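Local structure of uncharacterized protein (Mycobacterium smegmatis, 4TMD) at residues V26-D32 against L65-A70; E75-F81 against T163-L167; S89-L94 against D156-V160. The protein is of unknown function but carries a domain placed in the same clan as Mog1p and PsbP, and is probably exported as a lipoprotein. All coordinates share one frame; numbering follows the deposited sequence.

Interaction 1 (V26-D32 against L65-A70); sequences VAPTGID and LQGNMA
Ile31 lays both branches along the backbone of Gly67, while the end of Met69 reaches the backbone of Asp32, and together they form the dense half of an antiparallel strand pairing. The CG2 branch of Ile31 sits 3.4 Å from Gly67 C; Gly67 puts no side chain in its way, and its backbone angles by themselves call for glycine. The longer branch of Ile31 is held between the backbone N and the carbonyl carbon (chi1 54°) and runs along the other chain until CD1 comes within 3.2 Å of Leu65 O. Just past the paired residues, Ile31 N donates to Gly67 O at 2.8 Å, with the donor 39° above the carbonyl plane. Met69 reaches the corner differently: a bend at chi3 (73°) brings CE to 3.1 Å from Asp32 N. That tight approach covers a backbone amide for which the model holds no polar partner. In between, Thr29 and Met69 form a hydrogen-bonded pair, Met69 N giving a 2.7 Å bond to Thr29 O and Met69 O receiving Thr29 N. Toward Ala27 the contact thins out. At Pro28, where the chain turns a corner, the ring rests its CG on Ala70 CB at 4.0 Å and CA makes a CA-H...O contact with Met69 O; the Thr29 side chain touches with CG2, 3.8 Å from Met69 O. Val26, Pro28 and Thr29 are all largely open to solvent. The pairing joins strand 22-30, outermost in the sheet, to strand 67-76. On the far side of the latter, strand 79-88 supplies Val86, which both Ile31 and Met69 touch, and Thr88, which meets Leu65. Beyond Ile31 the chain passes directly into helix 33-36, with Asp32 at its N-cap and OD1 weakly bonded to Lys34 N.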
loop_
_atom_site.group_PDB
_atom_site.type_symbol
_atom_site.label_atom_id
_atom_site.label_comp_id
_atom_site.label_asym_id
_atom_site.label_seq_id
_atom_site.Cartn_x
_atom_site.Cartn_y
_atom_site.Cartn_z
ATOM N N VAL A 26 3.844 -2.767 -14.482
ATOM C CA VAL A 26 5.008 -3.603 -14.233
ATOM C C VAL A 26 4.569 -5.035 -14.509
ATOM O O VAL A 26 3.670 -5.552 -13.844
ATOM C CB VAL A 26 5.542 -3.477 -12.787
ATOM C CG1 VAL A 26 6.674 -4.487 -12.533
ATOM C CG2 VAL A 26 6.000 -2.066 -12.491
ATOM N N ALA A 27 5.171 -5.659 -15.516
ATOM C CA ALA A 27 4.885 -7.049 -15.847
ATOM C C ALA A 27 5.376 -7.959 -14.732
ATOM O O ALA A 27 6.243 -7.568 -13.956
ATOM C CB ALA A 27 5.542 -7.422 -17.171
ATOM N N PRO A 28 4.809 -9.173 -14.633
ATOM C CA PRO A 28 5.219 -10.081 -13.558
ATOM C C PRO A 28 6.724 -10.333 -13.521
ATOM O O PRO A 28 7.343 -10.608 -14.545
ATOM C CB PRO A 28 4.452 -11.360 -13.878
ATOM C CG PRO A 28 3.208 -10.862 -14.535
ATOM C CD PRO A 28 3.640 -9.686 -15.368
ATOM N N THR A 29 7.296 -10.202 -12.332
ATOM C CA THR A 29 8.730 -10.333 -12.121
ATOM C C THR A 29 8.962 -10.696 -10.661
ATOM O O THR A 29 8.090 -10.450 -9.823
ATOM C CB THR A 29 9.473 -9.025 -12.474
ATOM O OG1 THR A 29 10.803 -9.070 -11.948
ATOM C CG2 THR A 29 8.766 -7.836 -11.862
ATOM N N GLY A 30 10.122 -11.276 -10.351
ATOM C CA GLY A 30 10.466 -11.631 -8.979
ATOM C C GLY A 30 10.224 -10.500 -7.984
ATOM O O GLY A 30 10.335 -9.329 -8.337
ATOM N N ILE A 31 9.879 -10.837 -6.743
ATOM C CA ILE A 31 9.549 -9.808 -5.764
ATOM C C ILE A 31 10.772 -9.012 -5.342
ATOM O O ILE A 31 11.888 -9.519 -5.332
ATOM C CB ILE A 31 8.916 -10.377 -4.471
ATOM C CG1 ILE A 31 9.819 -11.450 -3.868
ATOM C CG2 ILE A 31 7.509 -10.887 -4.707
ATOM C CD1 ILE A 31 9.605 -11.635 -2.379
ATOM N N ASP A 32 10.530 -7.758 -4.983
ATOM C CA ASP A 32 11.527 -6.886 -4.380
ATOM C C ASP A 32 10.892 -6.240 -3.155
ATOM O O ASP A 32 10.196 -5.231 -3.277
ATOM C CB ASP A 32 12.011 -5.826 -5.381
ATOM C CG ASP A 32 12.921 -4.781 -4.744
ATOM O OD1 ASP A 32 13.546 -5.068 -3.702
ATOM O OD2 ASP A 32 13.013 -3.664 -5.291
ATOM N N LEU A 65 11.393 -14.349 1.670
ATOM C CA LEU A 65 10.270 -14.703 0.802
ATOM C C LEU A 65 10.657 -14.858 -0.660
ATOM O O LEU A 65 11.389 -14.040 -1.222
ATOM C CB LEU A 65 9.167 -13.645 0.887
ATOM C CG LEU A 65 8.097 -13.684 1.974
ATOM C CD1 LEU A 65 7.095 -12.587 1.681
ATOM C CD2 LEU A 65 7.409 -15.034 2.058
ATOM N N GLN A 66 10.134 -15.897 -1.290
ATOM C CA GLN A 66 10.222 -15.993 -2.731
ATOM C C GLN A 66 8.847 -15.719 -3.323
ATOM O O GLN A 66 7.817 -16.017 -2.709
ATOM C CB GLN A 66 10.740 -17.360 -3.147
ATOM C CG GLN A 66 11.867 -17.842 -2.263
ATOM C CD GLN A 66 12.467 -19.132 -2.758
ATOM O OE1 GLN A 66 13.009 -19.190 -3.867
ATOM N NE2 GLN A 66 12.368 -20.186 -1.942
ATOM N N GLY A 67 8.832 -15.130 -4.509
ATOM C CA GLY A 67 7.579 -14.843 -5.172
ATOM C C GLY A 67 7.715 -13.847 -6.305
ATOM O O GLY A 67 8.813 -13.406 -6.647
ATOM N N ASN A 68 6.573 -13.493 -6.879
ATOM C CA ASN A 68 6.505 -12.605 -8.021
ATOM C C ASN A 68 5.539 -11.458 -7.731
ATOM O O ASN A 68 4.675 -11.573 -6.858
ATOM C CB ASN A 68 6.068 -13.377 -9.266
ATOM C CG ASN A 68 7.061 -14.463 -9.657
ATOM O OD1 ASN A 68 8.264 -14.223 -9.703
ATOM N ND2 ASN A 68 6.560 -15.661 -9.928
ATOM N N MET A 69 5.705 -10.359 -8.464
ATOM C CA MET A 69 4.856 -9.177 -8.340
ATOM C C MET A 69 4.541 -8.634 -9.717
ATOM O O MET A 69 5.329 -8.781 -10.645
ATOM C CB MET A 69 5.546 -8.096 -7.503
ATOM C CG MET A 69 6.909 -7.767 -8.052
ATOM S SD MET A 69 7.537 -6.136 -7.645
ATOM C CE MET A 69 7.951 -6.299 -5.939
ATOM N N ALA A 70 3.375 -8.021 -9.842
ATOM C CA ALA A 70 2.982 -7.274 -11.027
ATOM C C ALA A 70 2.265 -6.032 -10.538
ATOM O O ALA A 70 1.672 -6.051 -9.462
ATOM C CB ALA A 70 2.066 -8.108 -11.939
#

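Interaction 2 (E75-F81 against T163-L167); sequences EGEGNRF and TANPL
Leu167 closes over the end of a two-residue beta hairpin, whose type I' turn from Gly76 to Asn79 links strands 67-76 and 79-88; strand 158-166 runs antiparallel along the hairpin's second arm. Just past the end of that strand, the leucine can be traced outward. CB lies 3.8 Å from Gly78 O. With chi1 at -67°, CG stands beside its own backbone N and 3.7 Å from Asn79 O. There the chain forks. CD1 lies 3.8 Å from Asn79 O, close also to Gly78 C, while CD2 goes forward between two charged side chains, 3.8 Å from Glu75 OE1 and 3.9 Å from Arg80 CB. CD2 thus lies beside the Glu75 and Arg80 side chains, whose long salt bridge from Arg80 NE to Glu75 OE2 is a contact of charges that probably attract, with no N-H pointing at the oxygen. Arg80 and Asn165 form the central hydrogen-bonded pair, each backbone N bonded to the partner's O. On the same face their side chains also meet: Asn165 OD1 rests 3.6 Å from Arg80 CB, against the aliphatic stem, while the amide and guanidinium planes stand 62° apart. Asn165 ND2 turns instead to Pro166 O, which helps to hold the amide's rotation through a bent bond from above the carbonyl plane. The other face is apolar. Phe81 CD1 packs 3.7 Å from Ala164 CB, and helix 179-194 covers both through Leu185 and Ala182, respectively. At the turn Gly78 O receives two N-H groups, Leu167 N at 2.9 Å and, from the opposite face of its carbonyl plane, Asn79 ND2, while a water also donates to it.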
loop_
_atom_site.group_PDB
_atom_site.type_symbol
_atom_site.label_atom_id
_atom_site.label_comp_id
_atom_site.label_asym_id
_atom_site.label_seq_id
_atom_site.Cartn_x
_atom_site.Cartn_y
_atom_site.Cartn_z
ATOM N N GLU A 75 -1.391 8.040 -12.785
ATOM C CA GLU A 75 -1.218 9.384 -12.251
ATOM C C GLU A 75 -2.185 10.322 -12.935
ATOM O O GLU A 75 -2.263 10.332 -14.162
ATOM C CB GLU A 75 0.220 9.863 -12.448
ATOM C CG GLU A 75 1.242 8.905 -11.878
ATOM C CD GLU A 75 2.595 9.557 -11.666
ATOM O OE1 GLU A 75 2.824 10.644 -12.225
ATOM O OE2 GLU A 75 3.418 8.989 -10.918
ATOM N N GLY A 76 -2.935 11.087 -12.142
ATOM C CA GLY A 76 -3.902 12.032 -12.681
ATOM C C GLY A 76 -4.861 12.511 -11.608
ATOM O O GLY A 76 -4.945 11.894 -10.553
ATOM N N GLU A 77 -5.593 13.592 -11.887
ATOM C CA GLU A 77 -6.462 14.239 -10.906
ATOM C C GLU A 77 -5.702 14.533 -9.601
ATOM O O GLU A 77 -6.259 14.430 -8.515
ATOM C CB GLU A 77 -7.699 13.376 -10.614
ATOM C CG GLU A 77 -8.667 13.185 -11.796
ATOM C CD GLU A 77 -9.570 14.396 -12.048
ATOM O OE1 GLU A 77 -9.721 15.240 -11.134
ATOM O OE2 GLU A 77 -10.134 14.503 -13.164
ATOM N N GLY A 78 -4.422 14.864 -9.714
ATOM C CA GLY A 78 -3.634 15.243 -8.555
ATOM C C GLY A 78 -3.221 14.095 -7.652
ATOM O O GLY A 78 -2.668 14.316 -6.571
ATOM N N ASN A 79 -3.505 12.866 -8.078
ATOM C CA ASN A 79 -3.142 11.674 -7.310
ATOM C C ASN A 79 -2.289 10.711 -8.105
ATOM O O ASN A 79 -2.324 10.712 -9.325
ATOM C CB ASN A 79 -4.384 10.913 -6.849
ATOM C CG ASN A 79 -5.131 11.607 -5.741
ATOM O OD1 ASN A 79 -6.120 11.081 -5.246
ATOM N ND2 ASN A 79 -4.674 12.790 -5.345
ATOM N N ARG A 80 -1.550 9.870 -7.393
ATOM C CA ARG A 80 -0.954 8.676 -7.958
ATOM C C ARG A 80 -1.538 7.445 -7.250
ATOM O O ARG A 80 -1.613 7.408 -6.017
ATOM C CB ARG A 80 0.563 8.708 -7.806
ATOM C CG ARG A 80 1.332 7.405 -8.182
ATOM C CD ARG A 80 2.811 7.624 -7.833
ATOM N NE ARG A 80 3.657 6.439 -7.934
ATOM C CZ ARG A 80 4.991 6.478 -7.956
ATOM N NH1 ARG A 80 5.624 7.644 -7.896
ATOM N NH2 ARG A 80 5.699 5.357 -8.048
ATOM N N PHE A 81 -1.937 6.449 -8.039
ATOM C CA PHE A 81 -2.380 5.151 -7.520
ATOM C C PHE A 81 -1.463 4.060 -8.016
ATOM O O PHE A 81 -1.200 3.974 -9.215
ATOM C CB PHE A 81 -3.821 4.842 -7.951
ATOM C CG PHE A 81 -4.803 5.874 -7.521
ATOM C CD1 PHE A 81 -5.407 5.801 -6.274
ATOM C CD2 PHE A 81 -5.110 6.943 -8.359
ATOM C CE1 PHE A 81 -6.301 6.773 -5.871
ATOM C CE2 PHE A 81 -5.998 7.922 -7.954
ATOM C CZ PHE A 81 -6.599 7.840 -6.707
ATOM N N THR A 163 -1.567 1.660 -3.086
ATOM C CA THR A 163 -0.982 2.843 -2.463
ATOM C C THR A 163 -1.477 4.080 -3.196
ATOM O O THR A 163 -1.407 4.143 -4.425
ATOM C CB THR A 163 0.553 2.799 -2.491
ATOM O OG1 THR A 163 1.004 1.595 -1.849
ATOM C CG2 THR A 163 1.121 4.009 -1.753
ATOM N N ALA A 164 -2.009 5.044 -2.452
ATOM C CA ALA A 164 -2.499 6.290 -3.042
ATOM C C ALA A 164 -1.822 7.476 -2.368
ATOM O O ALA A 164 -1.793 7.544 -1.144
ATOM C CB ALA A 164 -4.001 6.398 -2.897
ATOM N N ASN A 165 -1.289 8.409 -3.156
ATOM C CA ASN A 165 -0.614 9.584 -2.589
ATOM C C ASN A 165 -0.876 10.833 -3.441
ATOM O O ASN A 165 -1.100 10.718 -4.641
ATOM C CB ASN A 165 0.891 9.319 -2.467
ATOM C CG ASN A 165 1.573 9.240 -3.815
ATOM O OD1 ASN A 165 1.676 8.176 -4.407
ATOM N ND2 ASN A 165 2.019 10.375 -4.321
ATOM N N PRO A 166 -0.858 12.028 -2.819
ATOM C CA PRO A 166 -0.960 13.258 -3.617
ATOM C C PRO A 166 0.245 13.382 -4.544
ATOM O O PRO A 166 1.354 13.041 -4.119
ATOM C CB PRO A 166 -0.942 14.383 -2.567
ATOM C CG PRO A 166 -1.044 13.717 -1.230
ATOM C CD PRO A 166 -0.541 12.310 -1.410
ATOM N N LEU A 167 0.044 13.826 -5.781
ATOM C CA LEU A 167 1.175 14.219 -6.607
ATOM C C LEU A 167 1.727 15.510 -6.002
ATOM O O LEU A 167 0.983 16.471 -5.789
ATOM C CB LEU A 167 0.775 14.446 -8.059
ATOM C CG LEU A 167 0.311 13.256 -8.894
ATOM C CD1 LEU A 167 -0.232 13.729 -10.241
ATOM C CD2 LEU A 167 1.451 12.266 -9.103
HETATM O O HOH W 1 -1.496 16.654 -5.815
#

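Interaction 3 (S89-L94 against D156-V160); sequences SEPVPL and DNYMV
Met159 leaves its strand with CG anti to the backbone N (chi1 177°) and then bends at chi3 (-84°), a shape that delivers its CE methyl to Val92 and Leu94. CE lies 3.9 Å from Val92 CB and 4.1 Å from Leu94 CD1, so one thioether end spans two residues of the loop. Leu94 meets it crosswise; its own CG, anti to the backbone N at chi1 -178°, directs the branch toward the methionine. Around this cluster, Val152 of strand 145-155 touches both Leu94 and Met159, and Leu65 packs on Val92. Nearer the surface the contact becomes polar and looser. Pro91 CB rests 3.5 Å from Asp156 O, and the Pro91 ring crosses the Asn157 side chain obliquely, though Asn157 has two conformers, so its amide position is provisional. Water replaces direct bonding here: a single molecule accepts from Val92 N at 3.2 Å and donates to Asp156 O at 3.0 Å, with a weak bond to Tyr158 O, tying the loop to the turn. Asp156 and Asn157, with backbone angles near those of a type II' turn, connect strand 145-155 to strand 158-166, making the site a tight two-residue beta hairpin overlaid by a proline-rich loop.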
loop_
_atom_site.group_PDB
_atom_site.type_symbol
_atom_site.label_atom_id
_atom_site.label_comp_id
_atom_site.label_asym_id
_atom_site.label_seq_id
_atom_site.Cartn_x
_atom_site.Cartn_y
_atom_site.Cartn_z
ATOM N N SER A 89 5.718 -17.851 -1.876
ATOM C CA SER A 89 5.767 -19.296 -1.665
ATOM C C SER A 89 5.120 -19.684 -0.337
ATOM O O SER A 89 4.779 -20.848 -0.124
ATOM C CB SER A 89 7.202 -19.799 -1.704
ATOM O OG SER A 89 7.899 -19.303 -0.580
ATOM N N GLU A 90 4.975 -18.713 0.563
ATOM C CA GLU A 90 4.106 -18.881 1.724
ATOM C C GLU A 90 3.448 -17.543 2.051
ATOM O O GLU A 90 3.882 -16.508 1.549
ATOM C CB GLU A 90 4.882 -19.442 2.921
ATOM C CG GLU A 90 6.080 -18.660 3.361
ATOM C CD GLU A 90 6.921 -19.435 4.373
ATOM O OE1 GLU A 90 6.348 -20.226 5.154
ATOM O OE2 GLU A 90 8.160 -19.266 4.381
ATOM N N PRO A 91 2.378 -17.558 2.857
ATOM C CA PRO A 91 1.682 -16.296 3.111
ATOM C C PRO A 91 2.546 -15.285 3.857
ATOM O O PRO A 91 3.315 -15.671 4.737
ATOM C CB PRO A 91 0.488 -16.713 3.983
ATOM C CG PRO A 91 0.347 -18.173 3.793
ATOM C CD PRO A 91 1.715 -18.693 3.528
ATOM N N VAL A 92 2.410 -14.010 3.500
ATOM C CA VAL A 92 3.074 -12.929 4.222
ATOM C C VAL A 92 2.314 -12.651 5.501
ATOM O O VAL A 92 1.093 -12.493 5.471
ATOM C CB VAL A 92 3.144 -11.638 3.383
ATOM C CG1 VAL A 92 4.047 -10.617 4.053
ATOM C CG2 VAL A 92 3.648 -11.940 1.990
ATOM N N PRO A 93 3.020 -12.619 6.642
ATOM C CA PRO A 93 2.321 -12.247 7.877
ATOM C C PRO A 93 1.722 -10.837 7.752
ATOM O O PRO A 93 2.422 -9.887 7.399
ATOM C CB PRO A 93 3.426 -12.295 8.940
ATOM C CG PRO A 93 4.482 -13.200 8.357
ATOM C CD PRO A 93 4.434 -12.959 6.876
ATOM N N LEU A 94 0.430 -10.717 8.013
ATOM C CA LEU A 94 -0.268 -9.452 7.820
ATOM C C LEU A 94 -0.062 -8.479 8.980
ATOM O O LEU A 94 -0.248 -8.837 10.137
ATOM C CB LEU A 94 -1.758 -9.709 7.631
ATOM C CG LEU A 94 -2.626 -8.481 7.365
ATOM C CD1 LEU A 94 -2.443 -8.000 5.940
ATOM C CD2 LEU A 94 -4.093 -8.796 7.659
ATOM N N ASP A 156 -4.751 -16.371 1.157
ATOM C CA ASP A 156 -3.847 -17.462 0.812
ATOM C C ASP A 156 -2.428 -16.930 0.674
ATOM O O ASP A 156 -1.946 -16.199 1.545
ATOM C CB ASP A 156 -4.288 -18.142 -0.475
ATOM C CG ASP A 156 -5.623 -18.824 -0.334
ATOM O OD1 ASP A 156 -5.952 -19.268 0.793
ATOM O OD2 ASP A 156 -6.346 -18.909 -1.349
ATOM N N ASN A 157 -1.770 -17.273 -0.427
ATOM C CA ASN A 157 -0.405 -16.810 -0.646
ATOM C C ASN A 157 -0.373 -15.579 -1.549
ATOM O O ASN A 157 0.619 -15.317 -2.226
ATOM C CB ASN A 157 0.448 -17.937 -1.224
ATOM C CG ASN A 157 0.530 -19.140 -0.285
ATOM O OD1 ASN A 157 0.124 -19.056 0.873
ATOM N ND2 ASN A 157 1.047 -20.254 -0.780
ATOM N N TYR A 158 -1.471 -14.830 -1.549
ATOM C CA TYR A 158 -1.551 -13.624 -2.358
ATOM C C TYR A 158 -1.649 -12.414 -1.472
ATOM O O TYR A 158 -2.258 -12.436 -0.398
ATOM C CB TYR A 158 -2.752 -13.652 -3.310
ATOM C CG TYR A 158 -2.629 -14.638 -4.440
ATOM C CD1 TYR A 158 -2.074 -14.263 -5.654
ATOM C CD2 TYR A 158 -3.080 -15.954 -4.295
ATOM C CE1 TYR A 158 -1.962 -15.165 -6.695
ATOM C CE2 TYR A 158 -2.962 -16.874 -5.333
ATOM C CZ TYR A 158 -2.404 -16.470 -6.528
ATOM O OH TYR A 158 -2.287 -17.362 -7.567
ATOM N N MET A 159 -1.087 -11.324 -1.950
ATOM C CA MET A 159 -1.274 -10.064 -1.259
ATOM C C MET A 159 -1.454 -8.998 -2.306
ATOM O O MET A 159 -0.725 -9.008 -3.291
ATOM C CB MET A 159 -0.077 -9.757 -0.369
ATOM C CG MET A 159 -0.163 -8.432 0.334
ATOM S SD MET A 159 1.020 -8.384 1.701
ATOM C CE MET A 159 0.076 -9.181 2.995
ATOM N N VAL A 160 -2.433 -8.112 -2.112
ATOM C CA VAL A 160 -2.652 -7.016 -3.042
ATOM C C VAL A 160 -2.514 -5.727 -2.268
ATOM O O VAL A 160 -3.081 -5.589 -1.187
ATOM C CB VAL A 160 -4.039 -7.089 -3.721
ATOM C CG1 VAL A 160 -4.297 -5.825 -4.540
ATOM C CG2 VAL A 160 -4.144 -8.344 -4.597
HETATM O O HOH W 2 -0.011 -13.850 1.483
#

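All three contacts belong to one antiparallel sheet and illustrate how its edge, interior and loops are joined. Interactions 1 and 2 both use strand 67-76, yet their centres are 23 Å apart and their nearest atoms about 9 Å. Interactions 2 and 3 use opposite ends of strand 158-166, with centres 26 Å apart, on opposite sides of the chain's centre. Interactions 1 and 3, by contrast, touch: Gln66 O lies 2.9 Å from Ser89 N, a probable hydrogen bond, and Leu65 CD1 packs 3.5 Å from Val92 CG2. The loop of interaction 3 continues toward Cys101, disulfide-bonded to Cys52. No active site is known to which these contacts could be related.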